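Local coordinates for protein telomerase reverse transcriptase (Candida tropicalis MYA-3404, PDB 6ZD1) that probably extends chromosome ends by reverse-transcribing a template within the telomerase RNA into telomeric DNA repeats, at residues G242-C247 / V462-S467; V287-L292 / S469-D474; R303-S308 / L497-D502; I336-K341 / A531-E536. All coordinates share one frame; numbering follows the deposited sequence.

Contact 1. Residues G242-C247 / V462-S467; sequences GFRVIC and VFQGFS
A chi1 of -153° turns the Cys247 thiol away from its own amide N and toward two rings of the opposite loop, Phe463 and Phe466. The sulfur sits over one face of Phe463, 4.3 Å from the ring centroid, and meets Phe466 obliquely, 4.8 Å from that centroid. Behind the sulfur, Cys247 CB packs at 3.7 Å against Phe466 CE2 and also touches Phe463 CG, so the small side chain fills the corner formed by the two rings. The extended chain of Gln464 carries its amide past the CD1 methyl of Ile246, which lies 3.5 Å from Gln464 CD, to bring NE2 over one face of the Arg244 guanidinium. The two flat groups are 21° from parallel and the side chains cross nearly at right angles; Arg244 NE and Gln464 NE2, both donors, are only 3.4 Å apart, so the approach is one of surfaces rather than a polar bond. Strand 244-249, which resembles motif 2 in sequence and pairs with strand 231-237 in a fingers-like hairpin, thus meets the QGFS loop, which resembles motif B'. One backbone bond joins them, Cys247 N to Gln464 O at 2.8 Å. The loop bends there in a type II turn from Phe463 to Phe466, with Gly465 at its third position; lacking a side chain, Gly465 lets Cys247 O come within 3.4 Å of its CA. Cys247 and Phe463 both rest on Cys444 of strand 443-446, while Ser469 OG is bonded to Phe463 O at the start of the following helix.

Contact 2. Residues V287-L292 / S469-D474; sequences VLQLKL and SGIFCD
Apolar contacts converge on Ile471, whose outermost methyl reaches across to Leu288. CG1 is anti to the backbone N (chi1 -168°) and the chain stays extended beyond it, so CD1 projects straight at the facing helix, where it lies 3.7 Å from Leu288 CB. To one side, Leu288 CD1 meets the Phe472 ring obliquely, 4.3 Å from CE1. Further along, Leu292 brings CD2 within 4.4 Å of Ile471 CG1.

Mixed contacts border this patch. Ile471 CD1 also lies 3.5 Å from the backbone N of Gln289. The Gln289 chain bends at its second torsion and curls back over the Ile471 methyl, with OE1 3.6 Å from CD1, while its NE2 makes a weak bond to Asn293 one turn on. Leu292 CD2 also presses on the Asp474 carboxylate, 3.3 Å from OD2. That carboxylate finds its polar partners elsewhere: OD1 forms salt bridges with Arg499 and Arg296, which should compensate a negative charge placed beside a leucine methyl.

Over 287-292 and 469-474 the helix axes approach to 10.7 Å and are inclined by 24°, roughly parallel. Helix 263-298 thereby lines up with the start of helix 469-484, directly after the motif B'-like loop. Helices 349-359 and 428-440 close over the Leu288 and Phe472 side, and strand 368-372 packs against Val287 and Lys291.

Contact 3. Residues R303-S308 / L497-D502; sequences RSSVNS and LLRLVD
Ser304 and Val306 bracket Arg499 in a single parallel-type beta bridge, centred on Ser305 and Arg499, that adds a short loop segment to the outermost strand 495-500 of its sheet: Val306 N bonds to Arg499 O at 2.9 Å, and Arg499 N makes a weak bond to Ser304 O at 3.0 Å. That strand runs into a turn at Val501-Asp502 whose sequence resembles motif C of the reverse transcriptase palm. The Arg499 side chain folds back along the pairing. It starts extended, then bends at chi3 (68°), which turns NE toward the loop to donate to Ser305 OG at 3.2 Å with an angle of 159° at the hydrogen. The hydroxyl lies in the guanidinium plane, at its edge. NH1 makes a weak bond to Val501 O, also near the guanidinium plane, and NH2 is taken by Asp474. Flanking the bridge, Val306 CG2 touches Leu498 CD2 at 3.6 Å. Leu500 sets CD1 4.0 Å from Val306 O and leans with CD2 on Ser308, the N-cap residue of helix 309-326. Ser304 presses its CB to 3.2 Å from Leu497 O, while its OG bonds to the indole of Trp489. With a hydroxyl, a carbonyl and a carboxylate around it, the buried guanidinium probably has its charge well compensated; the in-plane partners would restrict its rotation, and the NE to Ser305 OG bond ties the loop to the strand.

Contact 4. Residues I336-K341 / A531-E536; sequences IKFDMK and AFVNHE
Lys341 and Phe532 are joined twice, once directly and once through a water. Lys341 N donates to Phe532 O at 2.8 Å, and the water gives a hydrogen to Lys341 O at 2.6 Å while accepting one from Phe532 N. Two residues away, back along one chain and on along the other, Asn534 N bonds to Asp339 O at 2.8 Å. Met340 and Val533 form a non-hydrogen-bonded antiparallel pair, though the touching parts, 338-341 and 531-534, point 108° apart. Strand 334-339 and the residues after it resemble palm motif A in sequence and the loop before strand 539-541 resembles motif D, consistent with a bridge between two palm elements. Asp339 has its carboxylate between the backbone N and the carbonyl carbon (chi1 62°), which swings it at a slant across Asn534; Asn534 ND2 makes a weak 3.4 Å bond to Asp339 OD2, the two planes 41° apart. Lys341 crosses Asn534 at about a right angle, Lys341 CG 3.5 Å from Asn534 CB, before its chain bends to lay CE 3.5 Å from Val533 O. On the buried side, selenomethionine Met340 packs CE against Ala531 CB at 3.8 Å, and Tyr477 of helix 469-484 touches both residues.

From the N terminus, the first segments of the four contacts follow in order (242-247, 287-292, 303-308, 336-341), and their partners come in the same order (462-467, 469-474, 497-502, 531-536). Each contact therefore closes a loop of roughly 180 to 215 residues, and every loop crosses the others; none nests. Contact 1 joins the fingers-like hairpin to the loop leading into helix 469-484, and contact 2 sets that helix beside helix 263-298. Contacts 3 and 4 attach loop segments to strands 495-500 and 334-339 of one antiparallel sheet, probably that of the palm. Neighbours are linked by Phe463–Ser469, by the Asp474–Arg499 salt bridge, and by a probable hydrogen bond from Met340 N to Asp502 O.

Contact 1. Residues G242-C247 / V462-S467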
loop_
_atom_site.group_PDB
_atom_site.type_symbol
_atom_site.label_atom_id
_atom_site.label_comp_id
_atom_site.label_asym_id
_atom_site.label_seq_id
_atom_site.Cartn_x
_atom_site.Cartn_y
_atom_site.Cartn_z
ATOM N N GLY A 242 -4.262 7.706 -18.005
ATOM C CA GLY A 242 -4.154 8.944 -17.256
ATOM C C GLY A 242 -3.493 8.729 -15.911
ATOM O O GLY A 242 -2.493 8.009 -15.806
ATOM N N PHE A 243 -4.006 9.383 -14.876
ATOM C CA PHE A 243 -3.486 9.168 -13.540
ATOM C C PHE A 243 -4.640 9.076 -12.553
ATOM O O PHE A 243 -5.715 9.648 -12.765
ATOM C CB PHE A 243 -2.514 10.288 -13.125
ATOM C CG PHE A 243 -1.345 10.460 -14.061
ATOM C CD1 PHE A 243 -1.443 11.296 -15.165
ATOM C CD2 PHE A 243 -0.150 9.794 -13.838
ATOM C CE1 PHE A 243 -0.377 11.461 -16.031
ATOM C CE2 PHE A 243 0.923 9.955 -14.702
ATOM C CZ PHE A 243 0.806 10.790 -15.801
ATOM N N ARG A 244 -4.411 8.319 -11.485
ATOM C CA ARG A 244 -5.210 8.457 -10.283
ATOM C C ARG A 244 -4.713 9.678 -9.532
ATOM O O ARG A 244 -3.508 9.932 -9.471
ATOM C CB ARG A 244 -5.091 7.217 -9.399
ATOM C CG ARG A 244 -6.288 6.290 -9.430
ATOM C CD ARG A 244 -6.859 6.054 -8.043
ATOM N NE ARG A 244 -5.824 5.834 -7.036
ATOM C CZ ARG A 244 -5.200 4.678 -6.838
ATOM N NH1 ARG A 244 -5.494 3.624 -7.588
ATOM N NH2 ARG A 244 -4.276 4.575 -5.892
ATOM N N VAL A 245 -5.640 10.438 -8.972
ATOM C CA VAL A 245 -5.304 11.644 -8.232
ATOM C C VAL A 245 -5.412 11.310 -6.753
ATOM O O VAL A 245 -6.497 11.002 -6.248
ATOM C CB VAL A 245 -6.206 12.822 -8.618
ATOM C CG1 VAL A 245 -5.770 14.076 -7.879
ATOM C CG2 VAL A 245 -6.164 13.044 -10.122
ATOM N N ILE A 246 -4.277 11.339 -6.066
ATOM C CA ILE A 246 -4.206 11.122 -4.629
ATOM C C ILE A 246 -3.728 12.413 -3.986
ATOM O O ILE A 246 -2.859 13.103 -4.530
ATOM C CB ILE A 246 -3.268 9.950 -4.274
ATOM C CG1 ILE A 246 -3.679 8.691 -5.041
ATOM C CG2 ILE A 246 -3.277 9.685 -2.775
ATOM C CD1 ILE A 246 -5.119 8.290 -4.813
ATOM N N CYS A 247 -4.306 12.746 -2.839
ATOM C CA CYS A 247 -3.909 13.918 -2.074
ATOM C C CYS A 247 -3.220 13.439 -0.804
ATOM O O CYS A 247 -3.831 12.745 0.016
ATOM C CB CYS A 247 -5.117 14.794 -1.748
ATOM S SG CYS A 247 -4.725 16.537 -1.514
ATOM N N VAL A 462 -14.654 13.732 -2.599
ATOM C CA VAL A 462 -13.701 13.656 -1.502
ATOM C C VAL A 462 -12.357 13.238 -2.074
ATOM O O VAL A 462 -12.291 12.408 -2.988
ATOM C CB VAL A 462 -14.175 12.676 -0.405
ATOM C CG1 VAL A 462 -13.054 12.353 0.566
ATOM C CG2 VAL A 462 -15.361 13.265 0.344
ATOM N N PHE A 463 -11.289 13.835 -1.556
ATOM C CA PHE A 463 -9.955 13.499 -2.024
ATOM C C PHE A 463 -9.557 12.124 -1.517
ATOM O O PHE A 463 -9.629 11.848 -0.317
ATOM C CB PHE A 463 -8.946 14.537 -1.543
ATOM C CG PHE A 463 -8.781 15.693 -2.472
ATOM C CD1 PHE A 463 -8.678 15.488 -3.836
ATOM C CD2 PHE A 463 -8.730 16.987 -1.983
ATOM C CE1 PHE A 463 -8.520 16.554 -4.697
ATOM C CE2 PHE A 463 -8.573 18.056 -2.838
ATOM C CZ PHE A 463 -8.467 17.840 -4.198
ATOM N N GLN A 464 -9.127 11.264 -2.432
ATOM C CA GLN A 464 -8.525 10.005 -2.033
ATOM C C GLN A 464 -7.137 10.276 -1.470
ATOM O O GLN A 464 -6.354 11.027 -2.060
ATOM C CB GLN A 464 -8.455 9.055 -3.223
ATOM C CG GLN A 464 -8.142 7.623 -2.854
ATOM C CD GLN A 464 -8.147 6.712 -4.061
ATOM O OE1 GLN A 464 -8.827 6.984 -5.053
ATOM N NE2 GLN A 464 -7.380 5.630 -3.991
ATOM N N GLY A 465 -6.833 9.676 -0.325
ATOM C CA GLY A 465 -5.567 9.897 0.351
ATOM C C GLY A 465 -5.670 10.567 1.705
ATOM O O GLY A 465 -4.666 10.613 2.431
ATOM N N PHE A 466 -6.824 11.118 2.075
ATOM C CA PHE A 466 -7.011 11.645 3.417
ATOM C C PHE A 466 -7.435 10.537 4.376
ATOM O O PHE A 466 -7.862 9.449 3.974
ATOM C CB PHE A 466 -8.042 12.771 3.419
ATOM C CG PHE A 466 -7.488 14.095 2.988
ATOM C CD1 PHE A 466 -6.922 14.954 3.914
ATOM C CD2 PHE A 466 -7.520 14.474 1.660
ATOM C CE1 PHE A 466 -6.403 16.172 3.522
ATOM C CE2 PHE A 466 -7.005 15.693 1.261
ATOM C CZ PHE A 466 -6.446 16.542 2.194
ATOM N N SER A 467 -7.349 10.850 5.670
ATOM C CA SER A 467 -7.495 9.832 6.707
ATOM C C SER A 467 -8.851 9.138 6.638
ATOM O O SER A 467 -8.940 7.915 6.794
ATOM C CB SER A 467 -7.291 10.466 8.083
ATOM O OG SER A 467 -6.087 11.214 8.124
#

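Contact 2. Residues V287-L292 / S469-D474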
loop_
_atom_site.group_PDB
_atom_site.type_symbol
_atom_site.label_atom_id
_atom_site.label_comp_id
_atom_site.label_asym_id
_atom_site.label_seq_id
_atom_site.Cartn_x
_atom_site.Cartn_y
_atom_site.Cartn_z
ATOM N N VAL A 287 -14.368 5.617 16.048
ATOM C CA VAL A 287 -15.788 5.643 16.381
ATOM C C VAL A 287 -16.628 5.398 15.135
ATOM O O VAL A 287 -17.632 4.677 15.179
ATOM C CB VAL A 287 -16.152 6.975 17.060
ATOM C CG1 VAL A 287 -17.640 7.018 17.389
ATOM C CG2 VAL A 287 -15.313 7.169 18.311
ATOM N N LEU A 288 -16.219 5.966 14.000
ATOM C CA LEU A 288 -16.932 5.704 12.755
ATOM C C LEU A 288 -16.901 4.220 12.415
ATOM O O LEU A 288 -17.912 3.653 11.982
ATOM C CB LEU A 288 -16.332 6.527 11.618
ATOM C CG LEU A 288 -16.526 8.043 11.686
ATOM C CD1 LEU A 288 -15.806 8.713 10.532
ATOM C CD2 LEU A 288 -18.001 8.402 11.677
ATOM N N GLN A 289 -15.754 3.569 12.627
ATOM C CA GLN A 289 -15.647 2.146 12.325
ATOM C C GLN A 289 -16.529 1.312 13.246
ATOM O O GLN A 289 -17.123 0.319 12.810
ATOM C CB GLN A 289 -14.189 1.696 12.423
ATOM C CG GLN A 289 -13.921 0.316 11.836
ATOM C CD GLN A 289 -14.159 0.256 10.337
ATOM O OE1 GLN A 289 -13.379 0.793 9.552
ATOM N NE2 GLN A 289 -15.243 -0.400 9.934
ATOM N N LEU A 290 -16.629 1.696 14.523
ATOM C CA LEU A 290 -17.465 0.941 15.450
ATOM C C LEU A 290 -18.944 1.097 15.123
ATOM O O LEU A 290 -19.685 0.107 15.088
ATOM C CB LEU A 290 -17.184 1.379 16.887
ATOM C CG LEU A 290 -15.887 0.840 17.484
ATOM C CD1 LEU A 290 -15.760 1.243 18.944
ATOM C CD2 LEU A 290 -15.827 -0.673 17.331
ATOM N N LYS A 291 -19.390 2.333 14.872
ATOM C CA LYS A 291 -20.770 2.550 14.452
ATOM C C LYS A 291 -21.081 1.757 13.192
ATOM O O LYS A 291 -22.174 1.195 13.053
ATOM C CB LYS A 291 -21.019 4.039 14.214
ATOM C CG LYS A 291 -20.971 4.890 15.464
ATOM C CD LYS A 291 -22.136 4.558 16.373
ATOM C CE LYS A 291 -22.066 5.340 17.668
ATOM N NZ LYS A 291 -23.108 4.873 18.622
ATOM N N LEU A 292 -20.123 1.692 12.267
ATOM C CA LEU A 292 -20.326 0.949 11.031
ATOM C C LEU A 292 -20.346 -0.553 11.288
ATOM O O LEU A 292 -21.119 -1.286 10.658
ATOM C CB LEU A 292 -19.230 1.317 10.031
ATOM C CG LEU A 292 -19.523 1.113 8.549
ATOM C CD1 LEU A 292 -20.763 1.893 8.145
ATOM C CD2 LEU A 292 -18.325 1.549 7.735
ATOM N N SER A 469 -11.218 9.307 4.067
ATOM C CA SER A 469 -11.852 9.194 2.754
ATOM C C SER A 469 -12.398 7.790 2.519
ATOM O O SER A 469 -13.526 7.622 2.037
ATOM C CB SER A 469 -10.861 9.577 1.656
ATOM O OG SER A 469 -10.425 10.915 1.819
ATOM N N GLY A 470 -11.614 6.766 2.856
ATOM C CA GLY A 470 -12.077 5.405 2.644
ATOM C C GLY A 470 -13.287 5.064 3.489
ATOM O O GLY A 470 -14.261 4.491 2.992
ATOM N N ILE A 471 -13.269 5.453 4.766
ATOM C CA ILE A 471 -14.404 5.126 5.617
ATOM C C ILE A 471 -15.596 6.014 5.283
ATOM O O ILE A 471 -16.750 5.603 5.458
ATOM C CB ILE A 471 -14.016 5.216 7.104
ATOM C CG1 ILE A 471 -15.109 4.588 7.973
ATOM C CG2 ILE A 471 -13.753 6.658 7.518
ATOM C CD1 ILE A 471 -14.636 4.201 9.352
ATOM N N PHE A 472 -15.351 7.227 4.775
ATOM C CA PHE A 472 -16.454 8.039 4.273
ATOM C C PHE A 472 -17.219 7.283 3.194
ATOM O O PHE A 472 -18.433 7.074 3.305
ATOM C CB PHE A 472 -15.932 9.368 3.723
ATOM C CG PHE A 472 -15.616 10.391 4.777
ATOM C CD1 PHE A 472 -16.083 10.241 6.073
ATOM C CD2 PHE A 472 -14.860 11.515 4.465
ATOM C CE1 PHE A 472 -15.796 11.187 7.042
ATOM C CE2 PHE A 472 -14.567 12.466 5.433
ATOM C CZ PHE A 472 -15.038 12.302 6.720
ATOM N N CYS A 473 -16.501 6.799 2.178
ATOM C CA CYS A 473 -17.147 6.079 1.087
ATOM C C CYS A 473 -17.828 4.813 1.589
ATOM O O CYS A 473 -18.876 4.422 1.064
ATOM C CB CYS A 473 -16.110 5.751 0.010
ATOM S SG CYS A 473 -16.760 5.037 -1.510
ATOM N N ASP A 474 -17.276 4.189 2.632
ATOM C CA ASP A 474 -17.891 2.992 3.199
ATOM C C ASP A 474 -19.187 3.331 3.926
ATOM O O ASP A 474 -20.188 2.619 3.788
ATOM C CB ASP A 474 -16.904 2.307 4.145
ATOM C CG ASP A 474 -17.280 0.869 4.450
ATOM O OD1 ASP A 474 -18.280 0.371 3.886
ATOM O OD2 ASP A 474 -16.567 0.234 5.255
#

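Contact 3. Residues R303-S308 / L497-D502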
loop_
_atom_site.group_PDB
_atom_site.type_symbol
_atom_site.label_atom_id
_atom_site.label_comp_id
_atom_site.label_asym_id
_atom_site.label_seq_id
_atom_site.Cartn_x
_atom_site.Cartn_y
_atom_site.Cartn_z
ATOM N N ARG A 303 -25.512 -5.965 6.034
ATOM C CA ARG A 303 -24.792 -7.223 5.867
ATOM C C ARG A 303 -24.371 -7.428 4.418
ATOM O O ARG A 303 -23.360 -8.091 4.153
ATOM C CB ARG A 303 -25.649 -8.391 6.349
ATOM C CG ARG A 303 -24.841 -9.572 6.862
ATOM C CD ARG A 303 -25.735 -10.737 7.257
ATOM N NE ARG A 303 -26.782 -10.345 8.197
ATOM C CZ ARG A 303 -28.057 -10.165 7.863
ATOM N NH1 ARG A 303 -28.448 -10.343 6.607
ATOM N NH2 ARG A 303 -28.943 -9.807 8.784
ATOM N N SER A 304 -25.117 -6.850 3.473
ATOM C CA SER A 304 -24.730 -6.932 2.071
ATOM C C SER A 304 -23.416 -6.212 1.796
ATOM O O SER A 304 -22.727 -6.550 0.828
ATOM C CB SER A 304 -25.842 -6.359 1.189
ATOM O OG SER A 304 -27.070 -7.039 1.408
ATOM N N SER A 305 -23.042 -5.248 2.635
ATOM C CA SER A 305 -21.774 -4.546 2.477
ATOM C C SER A 305 -20.651 -5.399 3.057
ATOM O O SER A 305 -20.609 -5.644 4.267
ATOM C CB SER A 305 -21.832 -3.178 3.155
ATOM O OG SER A 305 -22.794 -2.339 2.535
ATOM N N VAL A 306 -19.741 -5.843 2.195
ATOM C CA VAL A 306 -18.705 -6.808 2.548
ATOM C C VAL A 306 -17.356 -6.101 2.586
ATOM O O VAL A 306 -17.079 -5.224 1.759
ATOM C CB VAL A 306 -18.703 -7.984 1.552
ATOM C CG1 VAL A 306 -17.350 -8.641 1.487
ATOM C CG2 VAL A 306 -19.760 -9.002 1.944
ATOM N N ASN A 307 -16.511 -6.494 3.540
ATOM C CA ASN A 307 -15.288 -5.757 3.821
ATOM C C ASN A 307 -14.054 -6.291 3.099
ATOM O O ASN A 307 -13.024 -5.611 3.102
ATOM C CB ASN A 307 -15.025 -5.744 5.331
ATOM C CG ASN A 307 -16.112 -5.017 6.102
ATOM O OD1 ASN A 307 -16.734 -4.083 5.592
ATOM N ND2 ASN A 307 -16.348 -5.443 7.337
ATOM N N SER A 308 -14.116 -7.464 2.471
ATOM C CA SER A 308 -12.918 -8.027 1.857
ATOM C C SER A 308 -13.310 -9.012 0.763
ATOM O O SER A 308 -14.473 -9.404 0.637
ATOM C CB SER A 308 -12.030 -8.705 2.906
ATOM O OG SER A 308 -12.688 -9.810 3.503
ATOM N N LEU A 497 -26.889 -10.086 -2.441
ATOM C CA LEU A 497 -26.190 -8.890 -2.895
ATOM C C LEU A 497 -24.953 -8.665 -2.039
ATOM O O LEU A 497 -25.014 -8.758 -0.808
ATOM C CB LEU A 497 -27.097 -7.655 -2.833
ATOM C CG LEU A 497 -26.500 -6.320 -3.291
ATOM C CD1 LEU A 497 -26.223 -6.337 -4.789
ATOM C CD2 LEU A 497 -27.407 -5.154 -2.920
ATOM N N LEU A 498 -23.835 -8.353 -2.693
ATOM C CA LEU A 498 -22.553 -8.143 -2.037
ATOM C C LEU A 498 -21.913 -6.873 -2.580
ATOM O O LEU A 498 -22.068 -6.546 -3.763
ATOM C CB LEU A 498 -21.608 -9.326 -2.247
ATOM C CG LEU A 498 -22.035 -10.678 -1.684
ATOM C CD1 LEU A 498 -20.980 -11.710 -2.025
ATOM C CD2 LEU A 498 -22.234 -10.583 -0.184
ATOM N N ARG A 499 -21.215 -6.149 -1.701
ATOM C CA ARG A 499 -20.553 -4.905 -2.060
ATOM C C ARG A 499 -19.097 -4.963 -1.626
ATOM O O ARG A 499 -18.795 -5.313 -0.482
ATOM C CB ARG A 499 -21.261 -3.690 -1.445
ATOM C CG ARG A 499 -20.702 -2.359 -1.923
ATOM C CD ARG A 499 -21.429 -1.174 -1.305
ATOM N NE ARG A 499 -21.180 -1.071 0.128
ATOM C CZ ARG A 499 -20.075 -0.555 0.656
ATOM N NH1 ARG A 499 -19.111 -0.101 -0.135
ATOM N NH2 ARG A 499 -19.934 -0.500 1.972
ATOM N N LEU A 500 -18.214 -4.581 -2.555
ATOM C CA LEU A 500 -16.747 -4.526 -2.326
ATOM C C LEU A 500 -16.238 -3.175 -2.842
ATOM O O LEU A 500 -16.029 -3.055 -4.067
ATOM C CB LEU A 500 -16.081 -5.688 -3.070
ATOM C CG LEU A 500 -14.639 -5.988 -2.663
ATOM C CD1 LEU A 500 -14.377 -5.544 -1.232
ATOM C CD2 LEU A 500 -14.326 -7.467 -2.827
ATOM N N VAL A 501 -16.079 -2.204 -1.935
ATOM C CA VAL A 501 -15.605 -0.826 -2.275
ATOM C C VAL A 501 -16.548 -0.205 -3.314
ATOM O O VAL A 501 -17.538 0.433 -2.904
ATOM C CB VAL A 501 -14.138 -0.815 -2.748
ATOM C CG1 VAL A 501 -13.612 0.602 -2.920
ATOM C CG2 VAL A 501 -13.239 -1.612 -1.817
ATOM N N ASP A 502 -16.246 -0.387 -4.604
ATOM C CA ASP A 502 -17.058 0.169 -5.679
ATOM C C ASP A 502 -17.649 -0.894 -6.597
ATOM O O ASP A 502 -18.415 -0.550 -7.505
ATOM C CB ASP A 502 -16.259 1.201 -6.501
ATOM C CG ASP A 502 -14.892 0.693 -6.956
ATOM O OD1 ASP A 502 -14.422 -0.348 -6.460
ATOM O OD2 ASP A 502 -14.284 1.363 -7.823
#

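Contact 4. Residues I336-K341 / A531-E536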
loop_
_atom_site.group_PDB
_atom_site.type_symbol
_atom_site.label_atom_id
_atom_site.label_comp_id
_atom_site.label_asym_id
_atom_site.label_seq_id
_atom_site.Cartn_x
_atom_site.Cartn_y
_atom_site.Cartn_z
ATOM N N ILE A 336 -25.472 -10.589 -11.833
ATOM C CA ILE A 336 -25.163 -9.300 -12.437
ATOM C C ILE A 336 -24.064 -8.643 -11.610
ATOM O O ILE A 336 -24.116 -8.659 -10.375
ATOM C CB ILE A 336 -26.422 -8.409 -12.507
ATOM C CG1 ILE A 336 -26.080 -7.001 -12.990
ATOM C CG2 ILE A 336 -27.148 -8.386 -11.167
ATOM C CD1 ILE A 336 -26.072 -6.879 -14.486
ATOM N N LYS A 337 -23.042 -8.114 -12.280
ATOM C CA LYS A 337 -22.015 -7.314 -11.625
ATOM C C LYS A 337 -21.999 -5.920 -12.236
ATOM O O LYS A 337 -22.213 -5.757 -13.443
ATOM C CB LYS A 337 -20.624 -7.960 -11.728
ATOM C CG LYS A 337 -19.919 -7.752 -13.055
ATOM C CD LYS A 337 -18.475 -8.204 -12.988
ATOM C CE LYS A 337 -17.753 -7.911 -14.290
ATOM N NZ LYS A 337 -16.336 -8.359 -14.243
ATOM N N PHE A 338 -21.752 -4.918 -11.394
ATOM C CA PHE A 338 -21.741 -3.531 -11.835
ATOM C C PHE A 338 -20.897 -2.719 -10.862
ATOM O O PHE A 338 -20.861 -3.022 -9.667
ATOM C CB PHE A 338 -23.167 -2.964 -11.948
ATOM C CG PHE A 338 -23.979 -3.054 -10.676
ATOM C CD1 PHE A 338 -24.683 -4.209 -10.357
ATOM C CD2 PHE A 338 -24.060 -1.971 -9.815
ATOM C CE1 PHE A 338 -25.436 -4.287 -9.190
ATOM C CE2 PHE A 338 -24.811 -2.041 -8.651
ATOM C CZ PHE A 338 -25.503 -3.203 -8.340
ATOM N N ASP A 339 -20.176 -1.732 -11.392
ATOM C CA ASP A 339 -19.271 -0.909 -10.603
ATOM C C ASP A 339 -19.616 0.569 -10.754
ATOM O O ASP A 339 -20.398 0.968 -11.621
ATOM C CB ASP A 339 -17.809 -1.156 -11.003
ATOM C CG ASP A 339 -17.521 -0.794 -12.450
ATOM O OD1 ASP A 339 -18.354 -1.102 -13.331
ATOM O OD2 ASP A 339 -16.453 -0.201 -12.708
HETATM N N MSE A 340 -19.005 1.383 -9.897
HETATM C CA MSE A 340 -19.247 2.822 -9.890
HETATM C C MSE A 340 -18.128 3.604 -10.577
HETATM O O MSE A 340 -16.946 3.269 -10.450
HETATM C CB MSE A 340 -19.435 3.325 -8.458
HETATM C CG MSE A 340 -20.614 2.686 -7.729
HETATM SE SE MSE A 340 -22.285 2.830 -8.728
HETATM C CE MSE A 340 -23.500 2.000 -7.450
ATOM N N LYS A 341 -18.523 4.640 -11.316
ATOM C CA LYS A 341 -17.587 5.522 -12.006
ATOM C C LYS A 341 -17.077 6.575 -11.032
ATOM O O LYS A 341 -17.849 7.427 -10.576
ATOM C CB LYS A 341 -18.263 6.192 -13.199
ATOM C CG LYS A 341 -18.399 5.331 -14.439
ATOM C CD LYS A 341 -19.102 6.088 -15.560
ATOM C CE LYS A 341 -20.517 6.483 -15.158
ATOM N NZ LYS A 341 -21.272 7.109 -16.278
ATOM N N ALA A 531 -23.349 8.121 -6.690
ATOM C CA ALA A 531 -23.030 6.858 -7.341
ATOM C C ALA A 531 -23.540 6.881 -8.778
ATOM O O ALA A 531 -24.738 7.068 -9.013
ATOM C CB ALA A 531 -23.645 5.690 -6.573
ATOM N N PHE A 532 -22.633 6.675 -9.733
ATOM C CA PHE A 532 -22.969 6.611 -11.150
ATOM C C PHE A 532 -22.510 5.265 -11.690
ATOM O O PHE A 532 -21.308 4.975 -11.698
ATOM C CB PHE A 532 -22.310 7.750 -11.930
ATOM C CG PHE A 532 -22.833 9.115 -11.578
ATOM C CD1 PHE A 532 -22.246 9.859 -10.566
ATOM C CD2 PHE A 532 -23.901 9.662 -12.271
ATOM C CE1 PHE A 532 -22.719 11.119 -10.248
ATOM C CE2 PHE A 532 -24.380 10.923 -11.955
ATOM C CZ PHE A 532 -23.792 11.648 -10.943
ATOM N N VAL A 533 -23.466 4.451 -12.142
ATOM C CA VAL A 533 -23.165 3.099 -12.600
ATOM C C VAL A 533 -22.342 3.152 -13.879
ATOM O O VAL A 533 -22.704 3.832 -14.848
ATOM C CB VAL A 533 -24.458 2.299 -12.816
ATOM C CG1 VAL A 533 -24.132 0.872 -13.266
ATOM C CG2 VAL A 533 -25.288 2.288 -11.548
ATOM N N ASN A 534 -21.237 2.410 -13.894
ATOM C CA ASN A 534 -20.398 2.274 -15.081
ATOM C C ASN A 534 -21.054 1.241 -15.994
ATOM O O ASN A 534 -20.744 0.051 -15.949
ATOM C CB ASN A 534 -18.985 1.870 -14.684
ATOM C CG ASN A 534 -17.997 2.022 -15.815
ATOM O OD1 ASN A 534 -18.345 2.487 -16.902
ATOM N ND2 ASN A 534 -16.752 1.640 -15.564
ATOM N N HIS A 535 -21.973 1.714 -16.842
ATOM C CA HIS A 535 -22.843 0.807 -17.587
ATOM C C HIS A 535 -22.059 -0.062 -18.563
ATOM O O HIS A 535 -22.370 -1.245 -18.734
ATOM C CB HIS A 535 -23.920 1.595 -18.330
ATOM C CG HIS A 535 -24.925 2.240 -17.430
ATOM N ND1 HIS A 535 -25.065 3.608 -17.330
ATOM C CD2 HIS A 535 -25.841 1.704 -16.588
ATOM C CE1 HIS A 535 -26.026 3.888 -16.467
ATOM N NE2 HIS A 535 -26.512 2.751 -16.001
ATOM N N GLU A 536 -21.042 0.503 -19.215
ATOM C CA GLU A 536 -20.287 -0.277 -20.189
ATOM C C GLU A 536 -19.508 -1.416 -19.541
ATOM O O GLU A 536 -19.119 -2.358 -20.241
ATOM C CB GLU A 536 -19.331 0.628 -20.966
ATOM C CG GLU A 536 -18.271 1.294 -20.107
ATOM C CD GLU A 536 -17.306 2.131 -20.920
ATOM O OE1 GLU A 536 -17.304 1.997 -22.164
ATOM O OE2 GLU A 536 -16.551 2.924 -20.317
HETATM O O HOH W 1 -19.951 6.894 -9.064
#